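Local coordinates for protein MAU2 chromatid cohesion factor homolog (Saccharomyces cerevisiae, PDB 4XDN) that forms a complex with SCC2 that is required for cohesin to associate with chromosomes, and so takes part in sister chromatid cohesion, at residues Leu324-Ser329 and Lys380-Phe385; Glu387-Trp392 and Pro413-Leu418. All blocks are in the same frame, centred on the assembly; numbering follows the deposited sequence.

Interaction 1 of 2, residues Leu324-Ser329 and Lys380-Phe385; sequences LLLLQS and KSILEF
Apolar contact between Leu326 and the pair Ile382 and Phe385 is all that joins the two helical segments, and the branched end of Leu326 supplies both touches from its side. Its CD2 meets Ile382 CG2 at 4.4 Å, while CD1 reaches Phe385 CB at 4.5 Å. With CG extended away from the backbone N (chi1 176°), the fork of methyls is carried across the gap into position against both partners. The packing is light: 108 Å² is buried in total, and the nearest CA pair, Leu326 and Ile382, is 8.4 Å apart. Phe385 offers its CB to Leu326, whereas its ring leads away.

Within 324-329, Ser329 OG donates to Leu325 O at 2.8 Å, tilted 26° from the carbonyl plane, and Ser329 N approaches the same oxygen from the opposite face, so one carbonyl accepts two bonds.

Helix 317-331 thus lies against helix 369-398, with helix 339-360 touching both: Ser329 packs on Phe343, Ile382 on Thr355. Behind helix 317-331, helices 250-266 and 272-291 receive Leu327 and Leu324. Apolar side chains from the chain of another protein also pack on Leu326 and Ile382.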
ATOM      1  N   LEU A 324      -7.644  -6.700  -8.560  1.00 28.78           N
ATOM      2  CA  LEU A 324      -7.133  -6.553  -9.919  1.00 31.95           C
ATOM      3  C   LEU A 324      -7.930  -5.516 -10.696  1.00 33.15           C
ATOM      4  O   LEU A 324      -7.374  -4.757 -11.491  1.00 33.89           O
ATOM      5  CB  LEU A 324      -7.169  -7.895 -10.654  1.00 35.84           C
ATOM      6  CG  LEU A 324      -6.798  -7.854 -12.138  1.00 40.68           C
ATOM      7  CD1 LEU A 324      -5.413  -7.245 -12.350  1.00 41.51           C
ATOM      8  CD2 LEU A 324      -6.869  -9.247 -12.740  1.00 44.64           C
ATOM      9  N   LEU A 325      -9.237  -5.485 -10.464  1.00 31.91           N
ATOM     10  CA  LEU A 325     -10.094  -4.537 -11.155  1.00 32.99           C
ATOM     11  C   LEU A 325      -9.790  -3.121 -10.676  1.00 32.38           C
ATOM     12  O   LEU A 325      -9.852  -2.169 -11.454  1.00 31.33           O
ATOM     13  CB  LEU A 325     -11.566  -4.882 -10.936  1.00 31.94           C
ATOM     14  CG  LEU A 325     -12.578  -4.015 -11.689  1.00 32.91           C
ATOM     15  CD1 LEU A 325     -12.306  -4.024 -13.189  1.00 33.38           C
ATOM     16  CD2 LEU A 325     -13.995  -4.496 -11.406  1.00 32.94           C
ATOM     17  N   LEU A 326      -9.449  -2.988  -9.399  1.00 30.61           N
ATOM     18  CA  LEU A 326      -9.074  -1.692  -8.845  1.00 31.54           C
ATOM     19  C   LEU A 326      -7.783  -1.196  -9.487  1.00 31.56           C
ATOM     20  O   LEU A 326      -7.714  -0.061  -9.957  1.00 32.70           O
ATOM     21  CB  LEU A 326      -8.911  -1.776  -7.324  1.00 31.30           C
ATOM     22  CG  LEU A 326      -8.415  -0.511  -6.617  1.00 32.17           C
ATOM     23  CD1 LEU A 326      -9.411   0.630  -6.767  1.00 33.98           C
ATOM     24  CD2 LEU A 326      -8.138  -0.793  -5.147  1.00 31.09           C
ATOM     25  N   LEU A 327      -6.769  -2.056  -9.510  1.00 29.64           N
ATOM     26  CA  LEU A 327      -5.473  -1.701 -10.082  1.00 29.34           C
ATOM     27  C   LEU A 327      -5.606  -1.325 -11.553  1.00 30.07           C
ATOM     28  O   LEU A 327      -4.996  -0.358 -12.011  1.00 28.93           O
ATOM     29  CB  LEU A 327      -4.479  -2.857  -9.930  1.00 26.39           C
ATOM     30  CG  LEU A 327      -4.157  -3.315  -8.505  1.00 23.97           C
ATOM     31  CD1 LEU A 327      -3.185  -4.482  -8.542  1.00 26.35           C
ATOM     32  CD2 LEU A 327      -3.593  -2.178  -7.661  1.00 23.41           C
ATOM     33  N   GLN A 328      -6.400  -2.093 -12.291  1.00 31.59           N
ATOM     34  CA  GLN A 328      -6.617  -1.822 -13.706  1.00 34.50           C
ATOM     35  C   GLN A 328      -7.262  -0.456 -13.894  1.00 34.09           C
ATOM     36  O   GLN A 328      -6.889   0.296 -14.795  1.00 36.38           O
ATOM     37  CB  GLN A 328      -7.491  -2.906 -14.338  1.00 35.63           C
ATOM     38  CG  GLN A 328      -7.789  -2.674 -15.815  1.00 36.02           C
ATOM     39  CD  GLN A 328      -8.596  -3.795 -16.431  1.00 34.06           C
ATOM     40  OE1 GLN A 328      -9.146  -4.637 -15.725  1.00 32.75           O
ATOM     41  NE2 GLN A 328      -8.669  -3.814 -17.757  1.00 32.59           N
ATOM     42  N   SER A 329      -8.227  -0.140 -13.035  1.00 32.72           N
ATOM     43  CA  SER A 329      -8.965   1.115 -13.130  1.00 33.61           C
ATOM     44  C   SER A 329      -8.079   2.303 -12.776  1.00 32.84           C
ATOM     45  O   SER A 329      -8.143   3.348 -13.428  1.00 32.01           O
ATOM     46  CB  SER A 329     -10.195   1.085 -12.218  1.00 32.41           C
ATOM     47  OG  SER A 329     -11.096   0.060 -12.609  1.00 29.80           O
ATOM     48  N   LYS A 380     -12.847  -1.206   3.800  1.00 29.92           N
ATOM     49  CA  LYS A 380     -13.270   0.187   3.878  1.00 31.95           C
ATOM     50  C   LYS A 380     -12.258   1.105   3.198  1.00 30.38           C
ATOM     51  O   LYS A 380     -12.631   2.116   2.606  1.00 29.47           O
ATOM     52  CB  LYS A 380     -13.475   0.602   5.335  1.00 32.95           C
ATOM     53  CG  LYS A 380     -14.763   0.061   5.945  1.00 34.97           C
ATOM     54  CD  LYS A 380     -14.727   0.066   7.465  1.00 37.37           C
ATOM     55  CE  LYS A 380     -14.544   1.468   8.022  1.00 40.60           C
ATOM     56  NZ  LYS A 380     -14.537   1.470   9.512  1.00 43.29           N
ATOM     57  N   SER A 381     -10.981   0.746   3.271  1.00 29.39           N
ATOM     58  CA  SER A 381      -9.941   1.528   2.611  1.00 32.29           C
ATOM     59  C   SER A 381     -10.110   1.444   1.099  1.00 31.31           C
ATOM     60  O   SER A 381      -9.857   2.411   0.384  1.00 34.08           O
ATOM     61  CB  SER A 381      -8.547   1.044   3.016  1.00 35.93           C
ATOM     62  OG  SER A 381      -8.248  -0.208   2.427  1.00 39.00           O
ATOM     63  N   ILE A 382     -10.539   0.281   0.617  1.00 30.70           N
ATOM     64  CA  ILE A 382     -10.800   0.099  -0.806  1.00 30.60           C
ATOM     65  C   ILE A 382     -11.946   1.008  -1.235  1.00 32.77           C
ATOM     66  O   ILE A 382     -11.886   1.623  -2.299  1.00 30.72           O
ATOM     67  CB  ILE A 382     -11.131  -1.372  -1.146  1.00 30.55           C
ATOM     68  CG1 ILE A 382      -9.886  -2.240  -0.945  1.00 30.15           C
ATOM     69  CG2 ILE A 382     -11.637  -1.498  -2.588  1.00 31.69           C
ATOM     70  CD1 ILE A 382     -10.110  -3.732  -1.144  1.00 31.84           C
ATOM     71  N   LEU A 383     -12.985   1.095  -0.409  1.00 33.23           N
ATOM     72  CA  LEU A 383     -14.083   2.022  -0.674  1.00 33.79           C
ATOM     73  C   LEU A 383     -13.542   3.446  -0.759  1.00 33.49           C
ATOM     74  O   LEU A 383     -13.966   4.233  -1.605  1.00 34.05           O
ATOM     75  CB  LEU A 383     -15.160   1.938   0.411  1.00 33.40           C
ATOM     76  CG  LEU A 383     -15.905   0.613   0.601  1.00 34.91           C
ATOM     77  CD1 LEU A 383     -16.901   0.734   1.749  1.00 35.54           C
ATOM     78  CD2 LEU A 383     -16.618   0.181  -0.674  1.00 38.47           C
ATOM     79  N   GLU A 384     -12.600   3.766   0.121  1.00 33.60           N
ATOM     80  CA  GLU A 384     -12.017   5.101   0.160  1.00 35.94           C
ATOM     81  C   GLU A 384     -11.167   5.365  -1.081  1.00 34.88           C
ATOM     82  O   GLU A 384     -11.106   6.495  -1.565  1.00 32.83           O
ATOM     83  CB  GLU A 384     -11.186   5.281   1.429  1.00 40.18           C
ATOM     84  CG  GLU A 384     -12.027   5.407   2.689  1.00 44.93           C
ATOM     85  CD  GLU A 384     -11.204   5.332   3.959  1.00 49.77           C
ATOM     86  OE1 GLU A 384      -9.960   5.245   3.865  1.00 51.65           O
ATOM     87  OE2 GLU A 384     -11.801   5.356   5.055  1.00 52.75           O
ATOM     88  N   PHE A 385     -10.518   4.324  -1.595  1.00 34.58           N
ATOM     89  CA  PHE A 385      -9.750   4.444  -2.830  1.00 31.92           C
ATOM     90  C   PHE A 385     -10.673   4.726  -4.015  1.00 32.96           C
ATOM     91  O   PHE A 385     -10.343   5.526  -4.889  1.00 32.62           O
ATOM     92  CB  PHE A 385      -8.934   3.177  -3.099  1.00 28.69           C
ATOM     93  CG  PHE A 385      -7.646   3.100  -2.322  1.00 28.93           C
ATOM     94  CD1 PHE A 385      -6.652   4.046  -2.503  1.00 29.63           C
ATOM     95  CD2 PHE A 385      -7.420   2.063  -1.430  1.00 28.74           C
ATOM     96  CE1 PHE A 385      -5.464   3.971  -1.796  1.00 31.69           C
ATOM     97  CE2 PHE A 385      -6.233   1.983  -0.721  1.00 28.85           C
ATOM     98  CZ  PHE A 385      -5.255   2.937  -0.904  1.00 29.62           C
TER

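Interaction 2 of 2, residues Glu387-Trp392 and Pro413-Leu418; sequences EFYKVW and PGYVRL. With SO4 (sulfate ion), chain C.
Phe388 and Tyr415 form a nearly parallel offset stack: the ring centroids are 4.1 Å apart, the planes lie at 18°, and Phe388 CZ comes within 3.3 Å of Tyr415 CD2. The overlap is uneven. Tyr415 CD2 sits over the centre of the Phe388 ring, whereas Phe388 CZ lies toward the rim of the Tyr415 ring. Phe388 CG points anti to its own backbone N (chi1 170°), carrying the ring across to helix 415-426. The edge of the same ring is turned to Tyr389: Phe388 CD2 sits 3.8 Å above the centre of one face of the Tyr389 ring. Tyr389 OH bonds to the backbone of another protein's chain. One turn on, the six-membered side of Trp392 meets Leu418 obliquely, CH2 lying 3.9 Å from CD2.

On the other segment a sulfate, probably from the crystallisation liquor, occupies the helix start. Gly414 N, at the N-cap position, donates to O3 at 2.7 Å, and Arg417 N to O4 at 3.0 Å, with a longer bond from Val416 N to O1. Arg417 NE also reaches O4, in the guanidinium plane, at 3.0 Å. Convergence of backbone N-H groups and an arginine on one oxyanion is characteristic of an anion site at a helix N-terminus, here on a helix packed against its predecessor in a largely helical solenoid.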
ATOM      1  N   GLU A 387     -13.573   6.257  -4.079  1.00 36.29           N
ATOM      2  CA  GLU A 387     -14.040   7.611  -4.006  1.00 38.55           C
ATOM      3  C   GLU A 387     -12.956   8.578  -4.357  1.00 36.71           C
ATOM      4  O   GLU A 387     -13.171   9.550  -4.998  1.00 35.08           O
ATOM      5  CB  GLU A 387     -14.504   7.956  -2.599  1.00 42.52           C
ATOM      6  CG  GLU A 387     -15.832   7.401  -2.179  1.00 48.28           C
ATOM      7  CD  GLU A 387     -17.006   7.994  -2.913  1.00 54.61           C
ATOM      8  OE1 GLU A 387     -16.832   9.016  -3.606  1.00 56.20           O
ATOM      9  OE2 GLU A 387     -18.103   7.420  -2.792  1.00 59.07           O
ATOM     10  N   PHE A 388     -11.782   8.303  -3.878  1.00 33.28           N
ATOM     11  CA  PHE A 388     -10.650   9.196  -4.108  1.00 31.80           C
ATOM     12  C   PHE A 388     -10.326   9.297  -5.595  1.00 32.54           C
ATOM     13  O   PHE A 388     -10.155  10.393  -6.126  1.00 31.59           O
ATOM     14  CB  PHE A 388      -9.411   8.725  -3.344  1.00 30.71           C
ATOM     15  CG  PHE A 388      -8.155   9.463  -3.725  1.00 27.98           C
ATOM     16  CD1 PHE A 388      -7.896  10.724  -3.216  1.00 27.83           C
ATOM     17  CD2 PHE A 388      -7.241   8.900  -4.599  1.00 27.11           C
ATOM     18  CE1 PHE A 388      -6.748  11.410  -3.568  1.00 27.06           C
ATOM     19  CE2 PHE A 388      -6.090   9.580  -4.956  1.00 28.07           C
ATOM     20  CZ  PHE A 388      -5.843  10.837  -4.439  1.00 27.44           C
ATOM     21  N   TYR A 389     -10.237   8.151  -6.261  1.00 32.31           N
ATOM     22  CA  TYR A 389      -9.876   8.125  -7.672  1.00 32.98           C
ATOM     23  C   TYR A 389     -11.025   8.595  -8.558  1.00 34.34           C
ATOM     24  O   TYR A 389     -10.801   9.017  -9.690  1.00 32.69           O
ATOM     25  CB  TYR A 389      -9.430   6.720  -8.085  1.00 31.43           C
ATOM     26  CG  TYR A 389      -8.039   6.377  -7.601  1.00 29.23           C
ATOM     27  CD1 TYR A 389      -6.929   7.056  -8.088  1.00 29.48           C
ATOM     28  CD2 TYR A 389      -7.836   5.377  -6.658  1.00 26.48           C
ATOM     29  CE1 TYR A 389      -5.655   6.752  -7.648  1.00 28.70           C
ATOM     30  CE2 TYR A 389      -6.561   5.064  -6.213  1.00 28.39           C
ATOM     31  CZ  TYR A 389      -5.475   5.756  -6.713  1.00 29.31           C
ATOM     32  OH  TYR A 389      -4.205   5.456  -6.279  1.00 32.47           O
ATOM     33  N   LYS A 390     -12.249   8.519  -8.044  1.00 35.38           N
ATOM     34  CA  LYS A 390     -13.399   9.089  -8.737  1.00 36.41           C
ATOM     35  C   LYS A 390     -13.233  10.603  -8.808  1.00 36.23           C
ATOM     36  O   LYS A 390     -13.386  11.212  -9.869  1.00 36.93           O
ATOM     37  CB  LYS A 390     -14.703   8.731  -8.022  1.00 38.08           C
ATOM     38  CG  LYS A 390     -15.965   9.148  -8.765  1.00 42.31           C
ATOM     39  CD  LYS A 390     -17.181   9.125  -7.849  1.00 47.05           C
ATOM     40  CE  LYS A 390     -18.474   9.280  -8.634  1.00 53.52           C
ATOM     41  NZ  LYS A 390     -19.660   9.422  -7.743  1.00 56.73           N
ATOM     42  N   VAL A 391     -12.917  11.197  -7.663  1.00 33.71           N
ATOM     43  CA  VAL A 391     -12.671  12.628  -7.574  1.00 34.53           C
ATOM     44  C   VAL A 391     -11.455  13.014  -8.411  1.00 33.96           C
ATOM     45  O   VAL A 391     -11.472  14.031  -9.103  1.00 31.81           O
ATOM     46  CB  VAL A 391     -12.466  13.062  -6.102  1.00 34.38           C
ATOM     47  CG1 VAL A 391     -11.978  14.515  -5.992  1.00 34.96           C
ATOM     48  CG2 VAL A 391     -13.758  12.883  -5.325  1.00 33.88           C
ATOM     49  N   TRP A 392     -10.406  12.199  -8.361  1.00 31.83           N
ATOM     50  CA  TRP A 392      -9.188  12.522  -9.089  1.00 30.25           C
ATOM     51  C   TRP A 392      -9.429  12.524 -10.593  1.00 30.33           C
ATOM     52  O   TRP A 392      -8.973  13.425 -11.297  1.00 29.97           O
ATOM     53  CB  TRP A 392      -8.062  11.545  -8.754  1.00 30.06           C
ATOM     54  CG  TRP A 392      -6.733  12.071  -9.194  1.00 27.95           C
ATOM     55  CD1 TRP A 392      -6.164  11.937 -10.425  1.00 26.89           C
ATOM     56  CD2 TRP A 392      -5.815  12.841  -8.408  1.00 26.94           C
ATOM     57  NE1 TRP A 392      -4.944  12.570 -10.456  1.00 27.26           N
ATOM     58  CE2 TRP A 392      -4.707  13.133  -9.230  1.00 26.00           C
ATOM     59  CE3 TRP A 392      -5.820  13.310  -7.091  1.00 27.19           C
ATOM     60  CZ2 TRP A 392      -3.615  13.869  -8.775  1.00 24.62           C
ATOM     61  CZ3 TRP A 392      -4.733  14.041  -6.643  1.00 26.38           C
ATOM     62  CH2 TRP A 392      -3.647  14.314  -7.484  1.00 24.28           C
ATOM     63  N   PRO A 413      -2.134   8.853   3.489  1.00 50.13           N
ATOM     64  CA  PRO A 413      -1.737  10.101   4.153  1.00 50.65           C
ATOM     65  C   PRO A 413      -1.475  11.247   3.179  1.00 48.75           C
ATOM     66  O   PRO A 413      -0.657  11.111   2.268  1.00 48.24           O
ATOM     67  CB  PRO A 413      -0.446   9.714   4.888  1.00 51.93           C
ATOM     68  CG  PRO A 413      -0.514   8.240   5.038  1.00 52.86           C
ATOM     69  CD  PRO A 413      -1.221   7.745   3.820  1.00 51.43           C
ATOM     70  N   GLY A 414      -2.168  12.364   3.376  1.00 48.35           N
ATOM     71  CA  GLY A 414      -1.931  13.563   2.591  1.00 46.78           C
ATOM     72  C   GLY A 414      -2.828  13.725   1.378  1.00 43.80           C
ATOM     73  O   GLY A 414      -2.749  14.735   0.682  1.00 41.01           O
ATOM     74  N   TYR A 415      -3.684  12.740   1.122  1.00 43.31           N
ATOM     75  CA  TYR A 415      -4.547  12.774  -0.057  1.00 43.02           C
ATOM     76  C   TYR A 415      -5.601  13.879   0.022  1.00 42.89           C
ATOM     77  O   TYR A 415      -5.860  14.565  -0.968  1.00 42.34           O
ATOM     78  CB  TYR A 415      -5.236  11.418  -0.256  1.00 43.93           C
ATOM     79  CG  TYR A 415      -4.433  10.408  -1.057  1.00 44.23           C
ATOM     80  CD1 TYR A 415      -3.072  10.580  -1.279  1.00 44.31           C
ATOM     81  CD2 TYR A 415      -5.047   9.287  -1.602  1.00 44.15           C
ATOM     82  CE1 TYR A 415      -2.344   9.659  -2.014  1.00 43.22           C
ATOM     83  CE2 TYR A 415      -4.327   8.363  -2.340  1.00 43.87           C
ATOM     84  CZ  TYR A 415      -2.977   8.554  -2.541  1.00 42.10           C
ATOM     85  OH  TYR A 415      -2.258   7.634  -3.273  1.00 39.07           O
ATOM     86  N   VAL A 416      -6.206  14.048   1.194  1.00 43.88           N
ATOM     87  CA  VAL A 416      -7.265  15.038   1.367  1.00 45.07           C
ATOM     88  C   VAL A 416      -6.736  16.454   1.185  1.00 44.22           C
ATOM     89  O   VAL A 416      -7.319  17.249   0.449  1.00 43.47           O
ATOM     90  CB  VAL A 416      -7.926  14.917   2.758  1.00 48.65           C
ATOM     91  CG1 VAL A 416      -8.868  16.094   3.028  1.00 49.95           C
ATOM     92  CG2 VAL A 416      -8.679  13.606   2.865  1.00 49.99           C
ATOM     93  N   ARG A 417      -5.638  16.770   1.859  1.00 44.38           N
ATOM     94  CA  ARG A 417      -5.080  18.117   1.795  1.00 46.03           C
ATOM     95  C   ARG A 417      -4.316  18.354   0.491  1.00 43.16           C
ATOM     96  O   ARG A 417      -4.023  19.498   0.142  1.00 41.72           O
ATOM     97  CB  ARG A 417      -4.178  18.392   3.007  1.00 49.80           C
ATOM     98  CG  ARG A 417      -3.111  17.351   3.290  1.00 51.20           C
ATOM     99  CD  ARG A 417      -2.841  17.235   4.791  1.00 52.67           C
ATOM    100  NE  ARG A 417      -2.282  15.932   5.149  1.00 51.81           N
ATOM    101  CZ  ARG A 417      -1.250  15.738   5.970  1.00 54.09           C
ATOM    102  NH1 ARG A 417      -0.630  16.759   6.547  1.00 54.50           N
ATOM    103  NH2 ARG A 417      -0.835  14.503   6.214  1.00 56.96           N
ATOM    104  N   LEU A 418      -4.009  17.282  -0.235  1.00 41.53           N
ATOM    105  CA  LEU A 418      -3.457  17.419  -1.575  1.00 39.29           C
ATOM    106  C   LEU A 418      -4.545  17.939  -2.506  1.00 38.88           C
ATOM    107  O   LEU A 418      -4.335  18.901  -3.248  1.00 37.04           O
ATOM    108  CB  LEU A 418      -2.904  16.087  -2.094  1.00 37.40           C
ATOM    109  CG  LEU A 418      -2.471  16.084  -3.567  1.00 37.33           C
ATOM    110  CD1 LEU A 418      -1.450  17.183  -3.847  1.00 36.92           C
ATOM    111  CD2 LEU A 418      -1.910  14.731  -3.973  1.00 38.09           C
TER
HETATM  112  S   SO4 C 701      -5.100  13.661   4.853  1.00 48.99           S
HETATM  113  O1  SO4 C 701      -5.878  12.664   4.119  1.00 48.42           O
HETATM  114  O2  SO4 C 701      -5.893  14.186   5.960  1.00 50.20           O
HETATM  115  O3  SO4 C 701      -3.882  13.041   5.371  1.00 47.22           O
HETATM  116  O4  SO4 C 701      -4.750  14.756   3.957  1.00 47.24           O

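How the interactions relate
Both contacts are buried and both use helix 369-398, whose adjoining segments 380-385 and 387-392 hold different partners: interaction 1 an earlier helix, 317-331, and interaction 2 the following one, 415-426. Their centres are 13 Å apart. The chemistry differs with place. Interaction 1 is sparse aliphatic packing; interaction 2 buries twice the area, mostly through an aromatic stack, and its partner segment also presents exposed residues, Val416 and Arg417, to an anion. The chain of another protein, presumably SCC2, touches residues of both contacts, so helix 369-398 serves the internal packing and the partner interface at once.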